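Local coordinates for putative exported protein (Bordetella parapertussis, PDB 3OCJ) that is of unknown function but has the Rossmann-like fold of the S-adenosylmethionine-dependent methyltransferases and is probably one of them, at residues 204-209 / 275-280. Residues are numbered along the deposited sequence; the frame is centred on the assembly and turned at random. Where two conformers were deposited one is given.
Sequences ARVTEL and RAQLEE
Gln-277 reaches out of helix 271-280 and lies across Thr-207 and Val-206 of helix 203-216. The short helical segments cross at -47° with their axes 8.7 Å apart, and the CA atoms of Thr-207 and Gln-277 come within 5.0 Å.

Most of the van der Waals contact is made by Gln-277, from its stem out to its amide, with Glu-280 adding a smaller share. Thr-207 OG1 sits 3.2 Å from Gln-277 CG and 3.4 Å from its CB, so the hydroxyl oxygen lies against methylene carbons. From the same threonine the methyl CG2, anti to the backbone N, is directed at the second helix one turn further on, where it meets Glu-280 CG at 3.7 Å in the conformer given; these two side chains cross at about a right angle. Farther along the glutamine, its amide comes up against Val-206: NE2 is 3.6 Å from CG1, while OE1 is more distant, 4.1 Å from the same methyl. An extended chain beyond CG (chi2 172°) carries the amide this far.

The polar links run through neighbouring residues. Asp-203 O, in the first turn of helix 203-216, takes hydrogen bonds from both Gln-277 NE2 and Thr-207 OG1. At the more exposed border, in the conformers modelled here, Glu-280 and Glu-208 each form a salt bridge with Arg-211 NH2, which probably eases the approach of the two carboxylates.

Two helices flanking the methyltransferase sheet are thus joined by the Asp-203 carbonyl, which takes the Gln-277 amide besides its own helix's hydroxyl, and, less firmly, by the Glu-280 to Arg-211 bridge, with close van der Waals contact, partly of polar atoms on carbon, beside them.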
loop_
_atom_site.group_PDB
_atom_site.type_symbol
_atom_site.label_atom_id
_atom_site.label_comp_id
_atom_site.label_asym_id
_atom_site.label_seq_id
_atom_site.Cartn_x
_atom_site.Cartn_y
_atom_site.Cartn_z
ATOM N N ALA A 204 -1.578 8.364 -17.422
ATOM C CA ALA A 204 -1.397 7.430 -18.525
ATOM C C ALA A 204 -0.483 6.268 -18.158
ATOM O O ALA A 204 -0.712 5.145 -18.601
ATOM C CB ALA A 204 -0.886 8.141 -19.774
ATOM N N ARG A 205 0.547 6.523 -17.346
ATOM C CA ARG A 205 1.420 5.422 -16.930
ATOM C C ARG A 205 0.644 4.412 -16.086
ATOM O O ARG A 205 0.870 3.211 -16.185
ATOM C CB ARG A 205 2.654 5.932 -16.180
ATOM C CG ARG A 205 3.638 6.677 -17.086
ATOM C CD ARG A 205 4.867 7.148 -16.309
ATOM N NE ARG A 205 5.833 7.815 -17.181
ATOM C CZ ARG A 205 6.805 7.196 -17.840
ATOM N NH1 ARG A 205 6.957 5.884 -17.738
ATOM N NH2 ARG A 205 7.636 7.901 -18.609
ATOM N N VAL A 206 -0.279 4.893 -15.262
ATOM C CA VAL A 206 -1.111 3.995 -14.466
ATOM C C VAL A 206 -2.110 3.228 -15.345
ATOM O O VAL A 206 -2.287 2.028 -15.176
ATOM C CB VAL A 206 -1.797 4.755 -13.310
ATOM C CG1 VAL A 206 -2.862 3.878 -12.633
ATOM C CG2 VAL A 206 -0.748 5.166 -12.292
ATOM N N THR A 207 -2.713 3.903 -16.318
ATOM C CA THR A 207 -3.564 3.199 -17.273
ATOM C C THR A 207 -2.800 2.073 -17.980
ATOM O O THR A 207 -3.332 0.969 -18.158
ATOM C CB THR A 207 -4.166 4.175 -18.281
ATOM O OG1 THR A 207 -4.939 5.137 -17.560
ATOM C CG2 THR A 207 -5.066 3.448 -19.270
ATOM N N GLU A 208 -1.547 2.338 -18.359
ATOM C CA GLU A 208 -0.749 1.315 -19.018
ATOM C C GLU A 208 -0.438 0.134 -18.101
ATOM O O GLU A 208 -0.407 -1.018 -18.551
ATOM C CB GLU A 208 0.517 1.918 -19.634
ATOM C CG GLU A 208 0.210 2.781 -20.847
ATOM C CD GLU A 208 -0.736 2.084 -21.817
ATOM O OE1 GLU A 208 -0.463 0.918 -22.174
ATOM O OE2 GLU A 208 -1.759 2.685 -22.214
ATOM N N LEU A 209 -0.232 0.411 -16.815
ATOM C CA LEU A 209 -0.051 -0.665 -15.848
ATOM C C LEU A 209 -1.314 -1.531 -15.808
ATOM O O LEU A 209 -1.243 -2.756 -15.849
ATOM C CB LEU A 209 0.257 -0.087 -14.468
ATOM C CG LEU A 209 0.375 -1.122 -13.344
ATOM C CD1 LEU A 209 1.662 -1.910 -13.454
ATOM C CD2 LEU A 209 0.287 -0.465 -11.982
ATOM N N ARG A 275 -12.070 4.455 -12.498
ATOM C CA ARG A 275 -12.965 3.775 -13.420
ATOM C C ARG A 275 -12.586 4.031 -14.879
ATOM O O ARG A 275 -12.535 3.106 -15.680
ATOM C CB ARG A 275 -14.413 4.206 -13.189
ATOM C CG ARG A 275 -15.345 3.747 -14.303
ATOM C CD ARG A 275 -16.800 4.106 -14.016
ATOM N NE ARG A 275 -17.323 3.387 -12.858
ATOM C CZ ARG A 275 -17.767 2.132 -12.902
ATOM N NH1 ARG A 275 -17.753 1.456 -14.045
ATOM N NH2 ARG A 275 -18.229 1.546 -11.806
ATOM N N ALA A 276 -12.330 5.294 -15.208
ATOM C CA ALA A 276 -11.927 5.644 -16.571
ATOM C C ALA A 276 -10.657 4.908 -16.995
ATOM O O ALA A 276 -10.572 4.395 -18.119
ATOM C CB ALA A 276 -11.750 7.163 -16.698
ATOM N N GLN A 277 -9.673 4.846 -16.105
ATOM C CA GLN A 277 -8.431 4.146 -16.438
ATOM C C GLN A 277 -8.680 2.653 -16.647
ATOM O O GLN A 277 -8.180 2.054 -17.597
ATOM C CB GLN A 277 -7.402 4.354 -15.334
ATOM C CG GLN A 277 -6.967 5.802 -15.143
ATOM C CD GLN A 277 -6.102 5.973 -13.929
ATOM O OE1 GLN A 277 -6.511 5.651 -12.816
ATOM N NE2 GLN A 277 -4.880 6.468 -14.131
ATOM N N LEU A 278 -9.452 2.050 -15.747
ATOM C CA LEU A 278 -9.675 0.612 -15.830
ATOM C C LEU A 278 -10.490 0.245 -17.070
ATOM O O LEU A 278 -10.233 -0.784 -17.707
ATOM C CB LEU A 278 -10.345 0.088 -14.554
ATOM C CG LEU A 278 -9.446 0.034 -13.313
ATOM C CD1 LEU A 278 -10.314 -0.139 -12.073
ATOM C CD2 LEU A 278 -8.429 -1.100 -13.421
ATOM N N GLU A 279 -11.487 1.069 -17.395
ATOM C CA GLU A 279 -12.297 0.827 -18.590
ATOM C C GLU A 279 -11.462 0.977 -19.862
ATOM O O GLU A 279 -11.592 0.173 -20.789
ATOM C CB GLU A 279 -13.538 1.724 -18.590
ATOM C CG GLU A 279 -14.552 1.272 -17.539
ATOM C CD GLU A 279 -15.799 2.133 -17.451
ATOM O OE1 GLU A 279 -15.829 3.233 -18.039
ATOM O OE2 GLU A 279 -16.745 1.695 -16.763
ATOM N N GLU A 280 -10.593 1.981 -19.901
ATOM C CA GLU A 280 -9.692 2.150 -21.043
ATOM C C GLU A 280 -8.808 0.914 -21.209
ATOM O O GLU A 280 -8.548 0.473 -22.332
ATOM C CB GLU A 280 -8.835 3.412 -20.888
ATOM C CG GLU A 280 -7.666 3.515 -21.872
ATOM C CD GLU A 280 -8.096 3.472 -23.330
ATOM O OE1 GLU A 280 -9.254 3.842 -23.643
ATOM O OE2 GLU A 280 -7.260 3.074 -24.171
#